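Local coordinates for metallo-beta-lactamase (Serratia marcescens, PDB 6K4X), which hydrolyses beta-lactam antibiotics, probably through the two zinc ions of its active site, as in other subclass B3 metallo-beta-lactamases, at residues 223-228 and 234-239. Sequence-based numbering, arbitrary orientation.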
ATOM      1  N   THR A 223      -4.701  -1.699  17.367  1.00  7.41           N
ATOM      2  CA  THR A 223      -5.851  -1.466  18.237  1.00  7.43           C
ATOM      3  C   THR A 223      -7.099  -2.170  17.695  1.00  7.61           C
ATOM      4  O   THR A 223      -7.873  -2.787  18.471  1.00  8.59           O
ATOM      5  CB  THR A 223      -6.109   0.034  18.415  1.00  7.84           C
ATOM      6  OG1 THR A 223      -4.940   0.598  19.007  1.00  8.97           O
ATOM      7  CG2 THR A 223      -7.318   0.319  19.278  1.00  8.71           C
ATOM      8  N   ARG A 224      -7.342  -2.067  16.384  1.00  7.28           N
ATOM      9  CA  ARG A 224      -8.502  -2.713  15.782  1.00  7.45           C
ATOM     10  C   ARG A 224      -8.413  -4.231  15.925  1.00  7.91           C
ATOM     11  O   ARG A 224      -9.422  -4.894  16.183  1.00  8.73           O
ATOM     12  CB  ARG A 224      -8.643  -2.324  14.310  1.00  7.22           C
ATOM     13  CG  ARG A 224      -9.031  -0.872  14.110  1.00  7.70           C
ATOM     14  CD  ARG A 224      -9.101  -0.539  12.627  1.00  7.69           C
ATOM     15  NE  ARG A 224      -9.379   0.857  12.361  1.00  8.03           N
ATOM     16  CZ  ARG A 224     -10.566   1.423  12.468  1.00  8.09           C
ATOM     17  NH1 ARG A 224     -11.615   0.696  12.824  1.00  8.02           N
ATOM     18  NH2 ARG A 224     -10.709   2.706  12.177  1.00  9.34           N
ATOM     19  N   GLN A 225      -7.240  -4.805  15.694  1.00  8.29           N
ATOM     20  CA  GLN A 225      -7.111  -6.253  15.779  1.00  8.75           C
ATOM     21  C   GLN A 225      -7.429  -6.702  17.210  1.00  9.78           C
ATOM     22  O   GLN A 225      -8.071  -7.747  17.412  1.00  9.75           O
ATOM     23  CB  GLN A 225      -5.726  -6.699  15.328  1.00  9.50           C
ATOM     24  CG  GLN A 225      -5.591  -8.212  15.439  1.00 10.64           C
ATOM     25  CD  GLN A 225      -4.191  -8.677  15.190  1.00 10.95           C
ATOM     26  OE1 GLN A 225      -3.219  -8.085  15.671  1.00 12.55           O
ATOM     27  NE2 GLN A 225      -4.091  -9.813  14.528  1.00 11.79           N
ATOM     28  N   GLN A 226      -6.958  -5.963  18.208  1.00  9.38           N
ATOM     29  CA  GLN A 226      -7.233  -6.285  19.615  0.50 10.41           C
ATOM     30  C   GLN A 226      -8.748  -6.192  19.866  1.00 10.36           C
ATOM     31  O   GLN A 226      -9.345  -7.056  20.521  1.00 11.37           O
ATOM     32  CB  GLN A 226      -6.378  -5.383  20.508  0.50 11.76           C
ATOM     33  CG  GLN A 226      -4.894  -5.748  20.450  0.50 14.09           C
ATOM     34  CD  GLN A 226      -3.934  -4.825  21.165  0.50 17.43           C
ATOM     35  OE1 GLN A 226      -4.019  -3.599  21.098  0.50 17.38           O
ATOM     36  NE2 GLN A 226      -2.959  -5.423  21.836  0.50 22.54           N
ATOM     37  N   ARG A 227      -9.398  -5.158  19.333  1.00  9.78           N
ATOM     38  CA  ARG A 227     -10.843  -5.035  19.445  1.00  9.51           C
ATOM     39  C   ARG A 227     -11.549  -6.226  18.790  1.00  9.11           C
ATOM     40  O   ARG A 227     -12.562  -6.699  19.298  1.00  9.95           O
ATOM     41  CB  ARG A 227     -11.320  -3.751  18.772  1.00  8.35           C
ATOM     42  CG  ARG A 227     -11.079  -2.490  19.592  1.00  8.83           C
ATOM     43  CD  ARG A 227     -11.340  -1.267  18.739  1.00  9.40           C
ATOM     44  NE  ARG A 227     -12.705  -1.255  18.247  1.00  9.68           N
ATOM     45  CZ  ARG A 227     -13.124  -0.755  17.101  1.00  9.74           C
ATOM     46  NH1 ARG A 227     -12.355   0.084  16.412  1.00 13.07           N
ATOM     47  NH2 ARG A 227     -14.344  -1.051  16.689  1.00 10.87           N
ATOM     48  N   ALA A 228     -11.017  -6.705  17.662  1.00 10.07           N
ATOM     49  CA  ALA A 228     -11.649  -7.779  16.898  1.00  9.97           C
ATOM     50  C   ALA A 228     -11.695  -9.084  17.697  1.00 11.24           C
ATOM     51  O   ALA A 228     -12.569  -9.924  17.434  1.00 11.94           O
ATOM     52  CB  ALA A 228     -10.919  -7.998  15.601  1.00 10.93           C
ATOM     53  N   SER A 234     -15.942  -6.679  12.418  1.00 10.87           N
ATOM     54  CA  SER A 234     -16.471  -5.347  12.398  1.00 10.84           C
ATOM     55  C   SER A 234     -15.474  -4.342  13.006  1.00  8.41           C
ATOM     56  O   SER A 234     -15.603  -3.172  12.728  1.00  9.40           O
ATOM     57  CB  SER A 234     -17.779  -5.282  13.125  1.00 11.74           C
ATOM     58  OG  SER A 234     -17.670  -5.793  14.441  1.00 12.40           O
ATOM     59  N   ALA A 235     -14.546  -4.802  13.848  1.00  8.25           N
ATOM     60  CA  ALA A 235     -13.559  -3.859  14.426  1.00  8.00           C
ATOM     61  C   ALA A 235     -12.717  -3.188  13.334  1.00  7.85           C
ATOM     62  O   ALA A 235     -12.152  -2.104  13.607  1.00  7.95           O
ATOM     63  CB  ALA A 235     -12.681  -4.557  15.398  1.00  8.77           C
ATOM     64  N   TYR A 236     -12.577  -3.823  12.148  1.00  7.68           N
ATOM     65  CA  TYR A 236     -11.779  -3.249  11.064  1.00  7.13           C
ATOM     66  C   TYR A 236     -12.584  -2.260  10.232  1.00  8.19           C
ATOM     67  O   TYR A 236     -11.980  -1.529   9.432  1.00  8.33           O
ATOM     68  CB  TYR A 236     -11.178  -4.324  10.157  1.00  8.64           C
ATOM     69  CG  TYR A 236     -10.330  -5.312  10.902  1.00  7.68           C
ATOM     70  CD1 TYR A 236      -9.110  -4.935  11.438  1.00  8.32           C
ATOM     71  CD2 TYR A 236     -10.736  -6.619  11.060  1.00  8.73           C
ATOM     72  CE1 TYR A 236      -8.324  -5.829  12.133  1.00  9.04           C
ATOM     73  CE2 TYR A 236      -9.974  -7.511  11.769  1.00  9.12           C
ATOM     74  CZ  TYR A 236      -8.765  -7.127  12.295  1.00  9.64           C
ATOM     75  OH  TYR A 236      -8.003  -8.022  12.978  1.00 11.97           O
ATOM     76  N   VAL A 237     -13.908  -2.268  10.397  1.00  7.42           N
ATOM     77  CA  VAL A 237     -14.810  -1.518   9.610  1.00  8.54           C
ATOM     78  C   VAL A 237     -14.944  -0.135  10.222  1.00  8.35           C
ATOM     79  O   VAL A 237     -15.247   0.004  11.408  1.00 10.27           O
ATOM     80  CB  VAL A 237     -16.173  -2.222   9.512  1.00  8.83           C
ATOM     81  CG1 VAL A 237     -17.207  -1.346   8.835  1.00 10.83           C
ATOM     82  CG2 VAL A 237     -16.054  -3.558   8.805  1.00  9.18           C
ATOM     83  N   ASP A 238     -14.786   0.873   9.384  1.00  8.12           N
ATOM     84  CA  ASP A 238     -14.951   2.255   9.788  1.00  8.43           C
ATOM     85  C   ASP A 238     -14.981   3.085   8.506  1.00  8.37           C
ATOM     86  O   ASP A 238     -13.928   3.279   7.868  1.00  8.52           O
ATOM     87  CB  ASP A 238     -13.811   2.708  10.705  1.00  8.71           C
ATOM     88  CG  ASP A 238     -13.795   4.189  11.031  1.00 10.12           C
ATOM     89  OD1 ASP A 238     -14.678   4.929  10.550  1.00  9.84           O
ATOM     90  OD2 ASP A 238     -12.857   4.580  11.764  1.00  9.94           O
ATOM     91  N   ASN A 239     -16.174   3.483   8.069  1.00  7.90           N
ATOM     92  CA  ASN A 239     -16.335   4.049   6.752  1.00  9.01           C
ATOM     93  C   ASN A 239     -15.881   5.511   6.707  1.00  9.23           C
ATOM     94  O   ASN A 239     -15.905   6.100   5.648  1.00  9.81           O
ATOM     95  CB  ASN A 239     -17.758   3.890   6.219  1.00 11.75           C
ATOM     96  CG  ASN A 239     -18.791   4.642   7.013  1.00 14.16           C
ATOM     97  OD1 ASN A 239     -18.468   5.521   7.806  1.00 15.27           O
ATOM     98  ND2 ASN A 239     -20.052   4.270   6.842  1.00 16.83           N
TER
HETATM   99  O   HOH W   1     -15.554  -0.714  14.085  1.00 15.50           O
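Arg224 NH2 donates to Asp238 OD2 at 2.9 Å, a salt bridge close to the guanidinium plane that uses the anti lone pair of the carboxylate oxygen. At a different edge of that plane, facing CD, Arg224 NH1 makes a hydrogen bond to Ala235 O at 3.0 Å, tilted 24° from the carbonyl plane, while NE bonds to Asn219 O. An extended chain from CG to NE carries the guanidinium past Ala235 to Asp238, whose OD1 accepts from Gly240 N at the turn into helix 241-260. Arg227 bends at chi3 (59°), bringing one face of its guanidinium against Ala235, whose CB lies 4.0 Å from the plane, offset toward the rim. Arg227 NH2 makes a salt bridge with Glu231 and donates to a water, which donates to Ser234 O and Val237 O. Ala235 CB packs on the helix backbone and, at 3.9 Å, on Ala228 CB. The Tyr236 ring runs across the helix against Arg224 CB and Ala228 CB, its OH 3.4 Å from Gln225 CA, and touches Phe12 and Ile14 of strand 12-15. The loop thus folds back on helix 221-231; bonds from all three guanidinium nitrogens should restrict rotation of the Arg224 head, and Asp238 probably offsets its charge.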